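Local structure of PilX (Neisseria meningitidis, 2OPE) at residues 98-107 / 112-123. The protein is a minor type IV pilin, a pilus-associated subunit that probably modulates fibre-mediated adhesion and aggregation of the bacterium. Sequence-based numbering, arbitrary orientation.
Sequences GYKCRDAASA and ETLSSDVGCEAF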
ATOM      1  N   GLY A  98       1.610  -2.999  -8.959  1.00 45.44           N
ATOM      2  CA  GLY A  98       1.986  -3.468  -7.637  1.00 44.32           C
ATOM      3  C   GLY A  98       3.289  -4.247  -7.584  1.00 44.40           C
ATOM      4  O   GLY A  98       3.758  -4.768  -8.603  1.00 44.18           O
ATOM      5  N   TYR A  99       3.868  -4.328  -6.386  1.00 45.41           N
ATOM      6  CA  TYR A  99       5.236  -4.845  -6.229  1.00 47.86           C
ATOM      7  C   TYR A  99       5.391  -5.661  -4.961  1.00 48.02           C
ATOM      8  O   TYR A  99       4.830  -5.332  -3.931  1.00 49.73           O
ATOM      9  CB  TYR A  99       6.245  -3.688  -6.251  1.00 47.63           C
ATOM     10  CG  TYR A  99       6.216  -2.909  -7.541  1.00 48.36           C
ATOM     11  CD1 TYR A  99       5.265  -1.907  -7.762  1.00 48.90           C
ATOM     12  CD2 TYR A  99       7.132  -3.166  -8.555  1.00 48.36           C
ATOM     13  CE1 TYR A  99       5.211  -1.224  -8.971  1.00 48.18           C
ATOM     14  CE2 TYR A  99       7.084  -2.478  -9.756  1.00 47.49           C
ATOM     15  CZ  TYR A  99       6.144  -1.511  -9.944  1.00 47.82           C
ATOM     16  OH  TYR A  99       6.128  -0.817 -11.119  1.00 48.84           O
ATOM     17  N   LYS A 100       6.136  -6.750  -5.050  1.00 50.72           N
ATOM     18  CA  LYS A 100       6.526  -7.528  -3.868  1.00 50.68           C
ATOM     19  C   LYS A 100       7.956  -7.144  -3.506  1.00 49.86           C
ATOM     20  O   LYS A 100       8.856  -7.223  -4.347  1.00 51.11           O
ATOM     21  CB  LYS A 100       6.433  -9.020  -4.144  1.00 51.92           C
ATOM     22  CG  LYS A 100       4.954  -9.660  -4.169  1.00 52.59           C
ATOM     23  CD  LYS A 100       5.094 -11.166  -3.942  1.00 52.19           C
ATOM     24  CE  LYS A 100       3.837 -12.029  -4.234  1.00 53.65           C
ATOM     25  NZ  LYS A 100       2.689 -11.151  -4.077  1.00 56.34           N
ATOM     26  N   CYS A 101       8.175  -6.732  -2.265  1.00 49.34           N
ATOM     27  CA  CYS A 101       9.483  -6.199  -1.862  1.00 49.28           C
ATOM     28  C   CYS A 101      10.123  -7.059  -0.833  1.00 48.61           C
ATOM     29  O   CYS A 101       9.423  -7.697  -0.030  1.00 48.26           O
ATOM     30  CB  CYS A 101       9.363  -4.797  -1.299  1.00 48.92           C
ATOM     31  SG  CYS A 101       8.544  -3.728  -2.397  1.00 49.31           S
ATOM     32  N   ARG A 102      11.462  -7.067  -0.866  1.00 47.85           N
ATOM     33  CA  ARG A 102      12.252  -7.959  -0.010  1.00 47.18           C
ATOM     34  C   ARG A 102      12.453  -7.358   1.367  1.00 45.94           C
ATOM     35  O   ARG A 102      12.771  -8.087   2.293  1.00 45.48           O
ATOM     36  CB  ARG A 102      13.582  -8.359  -0.654  1.00 47.77           C
ATOM     37  CG  ARG A 102      13.453  -9.274  -1.910  1.00 49.17           C
ATOM     38  CD  ARG A 102      12.945 -10.707  -1.620  1.00 51.17           C
ATOM     39  NE  ARG A 102      13.865 -11.442  -0.741  1.00 54.75           N
ATOM     40  CZ  ARG A 102      13.676 -12.679  -0.267  1.00 55.57           C
ATOM     41  NH1 ARG A 102      12.590 -13.387  -0.564  1.00 56.21           N
ATOM     42  NH2 ARG A 102      14.590 -13.218   0.523  1.00 56.74           N
ATOM     43  N   ASP A 103      12.183  -6.055   1.509  1.00 45.97           N
ATOM     44  CA  ASP A 103      12.341  -5.327   2.796  1.00 45.84           C
ATOM     45  C   ASP A 103      11.488  -4.077   2.791  1.00 46.72           C
ATOM     46  O   ASP A 103      11.255  -3.505   1.720  1.00 48.57           O
ATOM     47  CB  ASP A 103      13.774  -4.889   2.987  1.00 47.15           C
ATOM     48  CG  ASP A 103      14.332  -4.202   1.754  1.00 48.74           C
ATOM     49  OD1 ASP A 103      14.815  -4.919   0.863  1.00 50.21           O
ATOM     50  OD2 ASP A 103      14.261  -2.953   1.640  1.00 49.92           O
ATOM     51  N   ALA A 104      11.068  -3.642   3.986  1.00 45.28           N
ATOM     52  CA  ALA A 104      10.287  -2.412   4.206  1.00 44.15           C
ATOM     53  C   ALA A 104      10.865  -1.126   3.616  1.00 44.83           C
ATOM     54  O   ALA A 104      10.115  -0.313   3.101  1.00 45.05           O
ATOM     55  CB  ALA A 104       9.997  -2.209   5.729  1.00 44.99           C
ATOM     56  N   ALA A 105      12.185  -0.942   3.688  1.00 44.65           N
ATOM     57  CA  ALA A 105      12.804   0.218   3.109  1.00 45.70           C
ATOM     58  C   ALA A 105      12.479   0.317   1.629  1.00 48.21           C
ATOM     59  O   ALA A 105      12.079   1.390   1.170  1.00 49.70           O
ATOM     60  CB  ALA A 105      14.311   0.192   3.312  1.00 46.75           C
ATOM     61  N   SER A 106      12.664  -0.781   0.884  1.00 47.91           N
ATOM     62  CA  SER A 106      12.381  -0.824  -0.565  1.00 46.95           C
ATOM     63  C   SER A 106      10.904  -0.491  -0.901  1.00 46.99           C
ATOM     64  O   SER A 106      10.606   0.071  -1.960  1.00 45.24           O
ATOM     65  CB  SER A 106      12.693  -2.221  -1.138  1.00 47.84           C
ATOM     66  OG  SER A 106      13.999  -2.677  -0.821  1.00 50.87           O
ATOM     67  N   ALA A 107       9.977  -0.909  -0.030  1.00 46.31           N
ATOM     68  CA  ALA A 107       8.569  -0.524  -0.176  1.00 46.02           C
ATOM     69  C   ALA A 107       8.387   0.984   0.062  1.00 46.16           C
ATOM     70  O   ALA A 107       7.704   1.660  -0.710  1.00 48.15           O
ATOM     71  CB  ALA A 107       7.693  -1.330   0.775  1.00 46.27           C
ATOM     72  N   GLU A 112      11.290  -0.588  -7.962  1.00 48.14           N
ATOM     73  CA  GLU A 112      10.607  -1.269  -9.050  1.00 47.40           C
ATOM     74  C   GLU A 112      11.398  -2.496  -9.486  1.00 47.74           C
ATOM     75  O   GLU A 112      10.883  -3.321 -10.192  1.00 47.91           O
ATOM     76  CB  GLU A 112      10.427  -0.311 -10.234  1.00 46.18           C
ATOM     77  CG  GLU A 112       9.458   0.870  -9.939  1.00 48.24           C
ATOM     78  CD  GLU A 112       9.540   1.993 -10.984  1.00 47.90           C
ATOM     79  OE1 GLU A 112      10.589   2.165 -11.600  1.00 48.72           O
ATOM     80  OE2 GLU A 112       8.544   2.681 -11.237  1.00 48.89           O
ATOM     81  N   THR A 113      12.663  -2.614  -9.084  1.00 47.86           N
ATOM     82  CA  THR A 113      13.472  -3.785  -9.467  1.00 46.00           C
ATOM     83  C   THR A 113      14.249  -4.268  -8.250  1.00 46.65           C
ATOM     84  O   THR A 113      14.292  -3.582  -7.246  1.00 48.83           O
ATOM     85  CB  THR A 113      14.524  -3.446 -10.550  1.00 45.21           C
ATOM     86  OG1 THR A 113      15.438  -2.504 -10.014  1.00 46.38           O
ATOM     87  CG2 THR A 113      13.911  -2.882 -11.861  1.00 43.92           C
ATOM     88  N   LEU A 114      14.871  -5.432  -8.367  1.00 47.43           N
ATOM     89  CA  LEU A 114      15.720  -6.056  -7.352  1.00 47.11           C
ATOM     90  C   LEU A 114      17.180  -5.873  -7.651  1.00 46.56           C
ATOM     91  O   LEU A 114      17.582  -5.772  -8.819  1.00 46.72           O
ATOM     92  CB  LEU A 114      15.543  -7.571  -7.358  1.00 47.57           C
ATOM     93  CG  LEU A 114      14.205  -8.140  -6.928  1.00 49.63           C
ATOM     94  CD1 LEU A 114      14.177  -9.598  -7.362  1.00 49.47           C
ATOM     95  CD2 LEU A 114      13.965  -7.958  -5.400  1.00 50.16           C
ATOM     96  N   SER A 115      17.988  -5.933  -6.601  1.00 45.18           N
ATOM     97  CA  SER A 115      19.410  -5.794  -6.760  1.00 44.57           C
ATOM     98  C   SER A 115      20.024  -6.479  -5.581  1.00 46.25           C
ATOM     99  O   SER A 115      19.769  -6.106  -4.427  1.00 46.93           O
ATOM    100  CB  SER A 115      19.770  -4.330  -6.741  1.00 43.75           C
ATOM    101  OG  SER A 115      21.124  -4.147  -7.016  1.00 41.70           O
ATOM    102  N   SER A 116      20.842  -7.483  -5.874  1.00 47.31           N
ATOM    103  CA  SER A 116      21.225  -8.440  -4.871  1.00 47.94           C
ATOM    104  C   SER A 116      19.904  -8.865  -4.245  1.00 48.51           C
ATOM    105  O   SER A 116      18.969  -9.229  -4.993  1.00 49.16           O
ATOM    106  CB  SER A 116      22.228  -7.824  -3.906  1.00 48.48           C
ATOM    107  OG  SER A 116      23.412  -7.473  -4.645  1.00 48.14           O
ATOM    108  N   ASP A 117      19.767  -8.799  -2.930  1.00 48.01           N
ATOM    109  CA  ASP A 117      18.486  -9.210  -2.346  1.00 47.60           C
ATOM    110  C   ASP A 117      17.721  -8.051  -1.701  1.00 46.46           C
ATOM    111  O   ASP A 117      17.021  -8.227  -0.721  1.00 45.01           O
ATOM    112  CB  ASP A 117      18.676 -10.428  -1.430  1.00 49.20           C
ATOM    113  CG  ASP A 117      19.004 -11.733  -2.241  1.00 50.81           C
ATOM    114  OD1 ASP A 117      18.182 -12.168  -3.103  1.00 51.40           O
ATOM    115  OD2 ASP A 117      20.088 -12.321  -2.027  1.00 50.95           O
ATOM    116  N   VAL A 118      17.836  -6.869  -2.317  1.00 45.49           N
ATOM    117  CA  VAL A 118      17.200  -5.636  -1.861  1.00 44.14           C
ATOM    118  C   VAL A 118      16.337  -5.167  -3.012  1.00 45.33           C
ATOM    119  O   VAL A 118      16.740  -5.322  -4.185  1.00 46.40           O
ATOM    120  CB  VAL A 118      18.284  -4.507  -1.577  1.00 43.41           C
ATOM    121  CG1 VAL A 118      17.627  -3.160  -1.239  1.00 39.94           C
ATOM    122  CG2 VAL A 118      19.297  -4.943  -0.513  1.00 39.92           C
ATOM    123  N   GLY A 119      15.162  -4.602  -2.713  1.00 45.63           N
ATOM    124  CA  GLY A 119      14.347  -3.974  -3.744  1.00 44.01           C
ATOM    125  C   GLY A 119      13.027  -4.680  -3.855  1.00 45.35           C
ATOM    126  O   GLY A 119      12.623  -5.372  -2.916  1.00 45.84           O
ATOM    127  N   CYS A 120      12.351  -4.512  -5.000  1.00 45.81           N
ATOM    128  CA  CYS A 120      11.010  -5.072  -5.252  1.00 46.40           C
ATOM    129  C   CYS A 120      10.924  -5.658  -6.650  1.00 46.53           C
ATOM    130  O   CYS A 120      11.727  -5.290  -7.539  1.00 46.00           O
ATOM    131  CB  CYS A 120       9.922  -3.984  -5.113  1.00 47.53           C
ATOM    132  SG  CYS A 120      10.040  -2.971  -3.601  1.00 48.39           S
ATOM    133  N   GLU A 121       9.956  -6.559  -6.860  1.00 46.36           N
ATOM    134  CA  GLU A 121       9.590  -6.928  -8.230  1.00 46.53           C
ATOM    135  C   GLU A 121       8.097  -6.783  -8.568  1.00 46.06           C
ATOM    136  O   GLU A 121       7.231  -7.072  -7.723  1.00 46.27           O
ATOM    137  CB  GLU A 121      10.114  -8.316  -8.619  1.00 47.72           C
ATOM    138  CG  GLU A 121      10.373  -9.193  -7.476  1.00 50.78           C
ATOM    139  CD  GLU A 121      10.719 -10.609  -7.872  1.00 52.96           C
ATOM    140  OE1 GLU A 121      10.675 -11.463  -6.964  1.00 54.32           O
ATOM    141  OE2 GLU A 121      11.013 -10.881  -9.069  1.00 53.99           O
ATOM    142  N   ALA A 122       7.829  -6.330  -9.797  1.00 44.16           N
ATOM    143  CA  ALA A 122       6.477  -6.219 -10.357  1.00 44.80           C
ATOM    144  C   ALA A 122       5.700  -7.484 -10.109  1.00 45.88           C
ATOM    145  O   ALA A 122       6.194  -8.576 -10.396  1.00 46.12           O
ATOM    146  CB  ALA A 122       6.546  -5.957 -11.852  1.00 42.22           C
ATOM    147  N   PHE A 123       4.499  -7.361  -9.550  1.00 47.77           N
ATOM    148  CA  PHE A 123       3.658  -8.533  -9.336  1.00 49.42           C
ATOM    149  C   PHE A 123       2.316  -8.393 -10.030  1.00 52.51           C
ATOM    150  O   PHE A 123       1.286  -8.311  -9.356  1.00 55.10           O
ATOM    151  CB  PHE A 123       3.436  -8.800  -7.860  1.00 50.45           C
ATOM    152  CG  PHE A 123       2.637 -10.049  -7.579  1.00 51.79           C
ATOM    153  CD1 PHE A 123       1.464  -9.987  -6.843  1.00 52.47           C
ATOM    154  CD2 PHE A 123       3.056 -11.297  -8.054  1.00 51.66           C
ATOM    155  CE1 PHE A 123       0.706 -11.146  -6.589  1.00 51.99           C
ATOM    156  CE2 PHE A 123       2.323 -12.446  -7.778  1.00 51.47           C
ATOM    157  CZ  PHE A 123       1.142 -12.368  -7.059  1.00 51.36           C
TER
HETATM  158  O   HOH W   1       6.149   1.898 -11.310  1.00 55.41           O
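The disulfide C101-C120 joins strand 98-101 to strand 120-122 and closes the D-region, the disulfide-bonded C-terminal part of type IV pilins. Strand 120-122 is an edge strand of the chain's antiparallel sheet, and the intervening chain carries helix 104-109. The two cysteines form a non-hydrogen-bonded pair with CA atoms 3.9 Å apart, and both side chains lie on the face shared with Y99 and A122. A chi3 of 99° is near the relaxed value, and W91 of the next strand touches both cysteines.

Backbone bonding supports the pairing: K100 and E121 exchange two bonds, K100 N to E121 O at 2.9 Å and E121 N to K100 O at 2.8 Å. F123 N to G98 O extends the ladder at one end. At the other, R102 N donates to G119 O at 2.9 Å, just where the chain turns at G119; a CB there would run into T113 O and the carbonyl oxygen of V118.

On the face of K100 and E121, the lysine supplies a cation-pi contact. Its chain runs out nearly straight and bends at chi4 (-25°), bringing NZ to 3.3 Å from the centroid of the F123 ring, while CE makes a CH-pi contact with the same face. Y13 of helix 5-28 meets F123 edge-to-face and also touches K100, tying this end to the long helix.

Y99, stacked on W91, rests obliquely against A122 and E112; one water links its OH to E112 OE2.

Polar contacts fix the start of the helix. D103 is the N-cap: its OD2 accepts from S106 N at 2.8 Å, 34° out of the carboxylate plane, while S106 OG lies 2.9 Å from G119 N.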